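Local coordinates for beta-L-arabinobiosidase (Bacteroides thetaiotaomicron, PDB 5MQR), which probably hydrolyses glycosidic bonds in plant pectin, including those of L-arabinofuranose, as a multidomain enzyme of a gut bacterium, at residues H76-A81 against E396-S401; D112-T117 against D386-Y391. All blocks are in the same frame, centred on the assembly; numbering follows the deposited sequence.

Contact 1: H76-A81 against E396-S401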
loop_
_atom_site.group_PDB
_atom_site.type_symbol
_atom_site.label_atom_id
_atom_site.label_comp_id
_atom_site.label_asym_id
_atom_site.label_seq_id
_atom_site.Cartn_x
_atom_site.Cartn_y
_atom_site.Cartn_z
ATOM N N HIS A 76 -4.945 -19.476 -30.640
ATOM C CA HIS A 76 -5.946 -19.014 -29.665
ATOM C C HIS A 76 -6.109 -19.986 -28.498
ATOM O O HIS A 76 -5.537 -21.079 -28.503
ATOM C CB HIS A 76 -7.275 -18.829 -30.398
ATOM C CG HIS A 76 -8.289 -17.991 -29.691
ATOM N ND1 HIS A 76 -7.977 -16.875 -28.940
ATOM C CD2 HIS A 76 -9.641 -18.077 -29.683
ATOM C CE1 HIS A 76 -9.082 -16.326 -28.488
ATOM N NE2 HIS A 76 -10.108 -17.033 -28.928
ATOM N N GLN A 77 -6.859 -19.549 -27.483
ATOM C CA GLN A 77 -7.357 -20.406 -26.406
ATOM C C GLN A 77 -6.246 -21.063 -25.598
ATOM O O GLN A 77 -6.102 -22.302 -25.608
ATOM C CB GLN A 77 -8.303 -21.449 -26.976
ATOM C CG GLN A 77 -9.095 -22.182 -25.906
ATOM C CD GLN A 77 -10.576 -22.075 -26.122
ATOM O OE1 GLN A 77 -11.311 -21.666 -25.208
ATOM N NE2 GLN A 77 -11.034 -22.390 -27.342
ATOM N N PRO A 78 -5.434 -20.231 -24.918
ATOM C CA PRO A 78 -4.372 -20.804 -24.119
ATOM C C PRO A 78 -4.862 -21.427 -22.817
ATOM O O PRO A 78 -5.895 -21.012 -22.280
ATOM C CB PRO A 78 -3.436 -19.614 -23.857
ATOM C CG PRO A 78 -4.329 -18.429 -23.901
ATOM C CD PRO A 78 -5.394 -18.757 -24.912
HETATM N N MSE A 79 -4.112 -22.418 -22.352
HETATM C CA MSE A 79 -4.265 -23.035 -21.029
HETATM C C MSE A 79 -2.933 -22.956 -20.348
HETATM O O MSE A 79 -1.886 -22.883 -21.004
HETATM C CB MSE A 79 -4.684 -24.498 -21.113
HETATM C CG MSE A 79 -5.930 -24.704 -21.973
HETATM SE SE MSE A 79 -7.523 -24.102 -20.981
HETATM C CE MSE A 79 -8.493 -23.238 -22.481
ATOM N N LEU A 80 -2.950 -22.963 -19.018
ATOM C CA LEU A 80 -1.731 -22.798 -18.225
ATOM C C LEU A 80 -1.693 -23.694 -16.989
ATOM O O LEU A 80 -2.691 -23.834 -16.275
ATOM C CB LEU A 80 -1.587 -21.332 -17.821
ATOM C CG LEU A 80 -0.265 -20.850 -17.219
ATOM C CD1 LEU A 80 0.877 -20.862 -18.223
ATOM C CD2 LEU A 80 -0.497 -19.437 -16.688
ATOM N N ALA A 81 -0.531 -24.315 -16.758
ATOM C CA ALA A 81 -0.249 -25.034 -15.517
ATOM C C ALA A 81 1.204 -24.775 -15.080
ATOM O O ALA A 81 1.992 -24.222 -15.849
ATOM C CB ALA A 81 -0.522 -26.510 -15.677
ATOM N N GLU A 396 -4.028 -14.475 -32.806
ATOM C CA GLU A 396 -2.888 -14.514 -33.742
ATOM C C GLU A 396 -1.561 -14.750 -33.035
ATOM O O GLU A 396 -0.778 -15.616 -33.430
ATOM C CB GLU A 396 -2.838 -13.205 -34.527
ATOM C CG GLU A 396 -1.749 -13.141 -35.592
ATOM C CD GLU A 396 -1.947 -11.992 -36.577
ATOM O OE1 GLU A 396 -2.827 -12.122 -37.453
ATOM O OE2 GLU A 396 -1.228 -10.968 -36.478
ATOM N N ASP A 397 -1.292 -13.928 -32.028
ATOM C CA ASP A 397 -0.062 -14.007 -31.254
ATOM C C ASP A 397 -0.395 -14.505 -29.836
ATOM O O ASP A 397 -1.401 -14.106 -29.273
ATOM C CB ASP A 397 0.601 -12.623 -31.189
ATOM C CG ASP A 397 0.987 -12.096 -32.550
ATOM O OD1 ASP A 397 1.391 -12.929 -33.381
ATOM O OD2 ASP A 397 0.907 -10.856 -32.801
HETATM N N MSE A 398 0.469 -15.358 -29.275
HETATM C CA MSE A 398 0.285 -15.907 -27.924
HETATM C C MSE A 398 1.137 -15.118 -26.962
HETATM O O MSE A 398 2.322 -14.821 -27.231
HETATM C CB MSE A 398 0.587 -17.402 -27.854
HETATM C CG MSE A 398 -0.124 -18.262 -28.890
HETATM SE SE MSE A 398 -2.033 -17.873 -28.957
HETATM C CE MSE A 398 -2.478 -18.451 -27.135
ATOM N N TRP A 399 0.518 -14.744 -25.843
ATOM C CA TRP A 399 1.141 -13.920 -24.813
ATOM C C TRP A 399 0.962 -14.530 -23.412
ATOM O O TRP A 399 0.076 -15.377 -23.176
ATOM C CB TRP A 399 0.490 -12.533 -24.790
ATOM C CG TRP A 399 0.833 -11.653 -25.903
ATOM C CD1 TRP A 399 0.337 -11.701 -27.168
ATOM C CD2 TRP A 399 1.708 -10.531 -25.857
ATOM N NE1 TRP A 399 0.848 -10.675 -27.914
ATOM C CE2 TRP A 399 1.709 -9.949 -27.144
ATOM C CE3 TRP A 399 2.495 -9.960 -24.853
ATOM C CZ2 TRP A 399 2.476 -8.845 -27.465
ATOM C CZ3 TRP A 399 3.277 -8.850 -25.174
ATOM C CH2 TRP A 399 3.258 -8.302 -26.474
ATOM N N ILE A 400 1.794 -14.061 -22.492
ATOM C CA ILE A 400 1.584 -14.271 -21.058
ATOM C C ILE A 400 1.826 -12.932 -20.324
ATOM O O ILE A 400 2.565 -12.095 -20.801
ATOM C CB ILE A 400 2.464 -15.443 -20.519
ATOM C CG1 ILE A 400 1.832 -16.092 -19.277
ATOM C CG2 ILE A 400 3.916 -15.003 -20.229
ATOM C CD1 ILE A 400 2.467 -17.424 -18.861
ATOM N N SER A 401 1.167 -12.726 -19.194
ATOM C CA SER A 401 1.457 -11.575 -18.349
ATOM C C SER A 401 1.731 -12.044 -16.946
ATOM O O SER A 401 1.039 -12.907 -16.418
ATOM C CB SER A 401 0.326 -10.541 -18.350
ATOM O OG SER A 401 0.437 -9.655 -19.464
#

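Contact 2: D112-T117 against D386-Y391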
loop_
_atom_site.group_PDB
_atom_site.type_symbol
_atom_site.label_atom_id
_atom_site.label_comp_id
_atom_site.label_asym_id
_atom_site.label_seq_id
_atom_site.Cartn_x
_atom_site.Cartn_y
_atom_site.Cartn_z
ATOM N N ASP A 112 11.210 -20.010 -16.013
ATOM C CA ASP A 112 11.044 -18.678 -15.392
ATOM C C ASP A 112 9.816 -17.873 -15.839
ATOM O O ASP A 112 9.504 -16.856 -15.230
ATOM C CB ASP A 112 12.326 -17.835 -15.562
ATOM C CG ASP A 112 12.698 -17.563 -17.045
ATOM O OD1 ASP A 112 11.955 -17.904 -17.993
ATOM O OD2 ASP A 112 13.769 -16.987 -17.268
ATOM N N GLY A 113 9.115 -18.330 -16.868
ATOM C CA GLY A 113 8.010 -17.581 -17.471
ATOM C C GLY A 113 8.393 -16.577 -18.563
ATOM O O GLY A 113 7.503 -16.027 -19.218
ATOM N N TYR A 114 9.693 -16.346 -18.772
ATOM C CA TYR A 114 10.202 -15.363 -19.753
ATOM C C TYR A 114 10.807 -15.989 -21.018
ATOM O O TYR A 114 10.617 -15.477 -22.128
ATOM C CB TYR A 114 11.254 -14.449 -19.094
ATOM C CG TYR A 114 10.672 -13.541 -18.042
ATOM C CD1 TYR A 114 10.446 -14.000 -16.748
ATOM C CD2 TYR A 114 10.293 -12.232 -18.353
ATOM C CE1 TYR A 114 9.873 -13.172 -15.787
ATOM C CE2 TYR A 114 9.736 -11.399 -17.396
ATOM C CZ TYR A 114 9.526 -11.872 -16.120
ATOM O OH TYR A 114 8.991 -11.035 -15.166
ATOM N N GLN A 115 11.553 -17.074 -20.824
ATOM C CA GLN A 115 12.239 -17.831 -21.887
ATOM C C GLN A 115 11.561 -19.197 -22.009
ATOM O O GLN A 115 11.552 -19.995 -21.064
ATOM C CB GLN A 115 13.707 -18.017 -21.495
ATOM C CG GLN A 115 14.551 -18.820 -22.469
ATOM C CD GLN A 115 15.923 -19.210 -21.910
ATOM O OE1 GLN A 115 16.122 -19.372 -20.699
ATOM N NE2 GLN A 115 16.875 -19.392 -22.809
ATOM N N TRP A 116 11.050 -19.474 -23.196
ATOM C CA TRP A 116 10.236 -20.648 -23.452
ATOM C C TRP A 116 10.854 -21.552 -24.536
ATOM O O TRP A 116 11.534 -21.082 -25.444
ATOM C CB TRP A 116 8.850 -20.206 -23.927
ATOM C CG TRP A 116 8.100 -19.437 -22.912
ATOM C CD1 TRP A 116 8.284 -18.132 -22.566
ATOM C CD2 TRP A 116 7.044 -19.930 -22.091
ATOM N NE1 TRP A 116 7.405 -17.782 -21.568
ATOM C CE2 TRP A 116 6.629 -18.866 -21.259
ATOM C CE3 TRP A 116 6.412 -21.167 -21.971
ATOM C CZ2 TRP A 116 5.619 -19.007 -20.316
ATOM C CZ3 TRP A 116 5.396 -21.303 -21.059
ATOM C CH2 TRP A 116 5.005 -20.231 -20.235
ATOM N N THR A 117 10.575 -22.846 -24.446
ATOM C CA THR A 117 10.870 -23.773 -25.527
ATOM C C THR A 117 9.940 -23.479 -26.714
ATOM O O THR A 117 8.909 -22.784 -26.575
ATOM C CB THR A 117 10.627 -25.224 -25.091
ATOM O OG1 THR A 117 9.270 -25.362 -24.658
ATOM C CG2 THR A 117 11.572 -25.620 -23.942
ATOM N N ASP A 386 3.598 -14.908 -7.833
ATOM C CA ASP A 386 2.883 -13.900 -8.584
ATOM C C ASP A 386 1.764 -14.535 -9.414
ATOM O O ASP A 386 1.628 -15.774 -9.468
ATOM C CB ASP A 386 3.859 -13.117 -9.484
ATOM C CG ASP A 386 4.890 -12.320 -8.691
ATOM O OD1 ASP A 386 4.596 -11.819 -7.597
ATOM O OD2 ASP A 386 6.013 -12.161 -9.179
ATOM N N LEU A 387 0.980 -13.660 -10.048
ATOM C CA LEU A 387 -0.175 -14.025 -10.863
ATOM C C LEU A 387 0.220 -14.057 -12.331
ATOM O O LEU A 387 0.609 -13.014 -12.885
ATOM C CB LEU A 387 -1.301 -13.011 -10.683
ATOM C CG LEU A 387 -2.510 -13.066 -11.633
ATOM C CD1 LEU A 387 -3.208 -14.404 -11.545
ATOM C CD2 LEU A 387 -3.488 -11.958 -11.294
ATOM N N TRP A 388 0.107 -15.234 -12.952
ATOM C CA TRP A 388 0.446 -15.410 -14.348
ATOM C C TRP A 388 -0.797 -15.812 -15.098
ATOM O O TRP A 388 -1.500 -16.770 -14.706
ATOM C CB TRP A 388 1.502 -16.480 -14.501
ATOM C CG TRP A 388 2.830 -16.136 -13.967
ATOM C CD1 TRP A 388 3.234 -16.240 -12.687
ATOM C CD2 TRP A 388 3.964 -15.700 -14.712
ATOM N NE1 TRP A 388 4.552 -15.864 -12.568
ATOM C CE2 TRP A 388 5.024 -15.538 -13.805
ATOM C CE3 TRP A 388 4.191 -15.435 -16.056
ATOM C CZ2 TRP A 388 6.289 -15.120 -14.204
ATOM C CZ3 TRP A 388 5.441 -15.024 -16.445
ATOM C CH2 TRP A 388 6.472 -14.867 -15.529
ATOM N N VAL A 389 -1.072 -15.072 -16.166
ATOM C CA VAL A 389 -2.264 -15.264 -16.966
ATOM C C VAL A 389 -1.867 -15.340 -18.427
ATOM O O VAL A 389 -1.156 -14.462 -18.928
ATOM C CB VAL A 389 -3.277 -14.097 -16.804
ATOM C CG1 VAL A 389 -4.540 -14.385 -17.598
ATOM C CG2 VAL A 389 -3.665 -13.925 -15.333
ATOM N N SER A 390 -2.355 -16.385 -19.089
ATOM C CA SER A 390 -2.212 -16.568 -20.518
ATOM C C SER A 390 -3.391 -15.928 -21.262
ATOM O O SER A 390 -4.486 -15.800 -20.721
ATOM C CB SER A 390 -2.098 -18.064 -20.848
ATOM O OG SER A 390 -3.336 -18.759 -20.686
ATOM N N TYR A 391 -3.138 -15.515 -22.502
ATOM C CA TYR A 391 -4.139 -14.905 -23.397
ATOM C C TYR A 391 -3.568 -14.818 -24.832
ATOM O O TYR A 391 -2.363 -14.943 -25.024
ATOM C CB TYR A 391 -4.557 -13.515 -22.915
ATOM C CG TYR A 391 -3.434 -12.524 -22.704
ATOM C CD1 TYR A 391 -2.687 -12.532 -21.535
ATOM C CD2 TYR A 391 -3.147 -11.530 -23.653
ATOM C CE1 TYR A 391 -1.668 -11.614 -21.317
ATOM C CE2 TYR A 391 -2.108 -10.605 -23.438
ATOM C CZ TYR A 391 -1.368 -10.664 -22.261
ATOM O OH TYR A 391 -0.342 -9.761 -21.997
#

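Contact 1: H76-A81 against E396-S401
His76, Pro78 and Leu80 meet Met398 and Ile400 in a buried, mainly apolar packing contact between two sheets of the N-terminal beta-propeller. The strand segments run roughly the same way, 30° apart and 8.4 Å at their closest, too far for backbone pairing, and side chains fill the interval. Met398, a selenomethionine, makes the largest single contribution. Its chain is bent at both later torsions, which folds the end of the side chain back toward Pro78 and lays CE 3.6 Å from Pro78 CB, nearly as close to CG and CD of the same ring. Its SE packs against backbone, 3.7 Å from His76 N. Strand 74-83 is an edge strand of a four-stranded antiparallel sheet, whereas 397-403 lies between 387-393 and 52-57; an early strand thus lies beside late ones, consistent with the closure by which propellers join their chain ends. Further along, Leu80 and Ile400 cross at about a right angle, with CD1 of Leu80 3.8 Å from CD1 of Ile400. Ile400 reaches across because CG1 stands opposite the backbone N (chi1 -154°) and the rest of the chain is extended. Strand 86-94 adds Tyr89 to the surroundings of both Pro78 and Met398. The His76 imidazole takes no part in this packing and is bonded through ND1 to Ser392 OG and through NE2 to the phosphate of the phosphotyrosine at position 371.

Contact 2: D112-T117 against D386-Y391
The indole of Trp388 pushes its six-membered ring into the turn at Asp112-Tyr114, meeting one aromatic ring and two backbone carbonyls. With Tyr114 it makes an offset edge-to-face pair, Trp388 supplying the edge; the planes stand at 85°, the centroids are 5.8 Å apart, and Tyr114 CE1 is 3.8 Å from Trp388 CH2. The carbonyl oxygens approach the indole obliquely, Asp112 O lying 3.6 Å from Trp388 CH2 and Gly113 O equally near CZ3. Gly113 leaves room for the indole, its CA 3.7 Å from Trp388 CH2: a beta-carbon on it would collide with that atom, and at its backbone angles would also press on the carbonyl oxygen of Asp112, which by itself favours glycine. Trp388 arrives there from strand 387-393 with CG opposite its carbonyl carbon (chi1 -68°), while its NE1 is engaged by nearby Asp384. The turn joins strands 104-110 and 120-123, and its Ser-Lys-Asp-Gly-Tyr-Gln-Trp sequence resembles a short form of the Asp-box found in sialidase-like propellers. As in that motif, the aspartate binds its own loop: Asp112 OD1 accepts Tyr114 N at 2.9 Å, from well above the carboxylate plane, and Gln115 N at 3.0 Å on the syn side, making an Asx turn and Asx motif. Trp116 turns back on the same loop, packing on Met108 and Ile400 and giving a weak bond from NE1 to Gly113 O. A leucine in place of Trp388 would probably leave a gap against the Gly113 backbone and deprive the Tyr114 ring of its aromatic neighbour. That ring is also tied at its far end, where OH bonds to His52 and Arg402.

The two contacts, whose centres are about 9 Å apart, use the two neighbouring strands of one hairpin: 396-401 in contact 1 and 386-391 in contact 2. The pairing beside the connecting turn carries a classic beta bulge, with Glu396 and Asp397 set against Val393. Backbone pairing ties the strands directly, Ser401 N lying 2.9 Å from Val389 O, and a probable hydrogen bond links Ser401 OG to Tyr391 OH at 2.7 Å. Contact 1 also touches the partner strand, with Pro78 CB 3.3 Å from Ser390 OG, and Ile400 packs on Trp388 as well as on Leu80. A bound calcium ion lies about 7 Å from the Leu80 side chain.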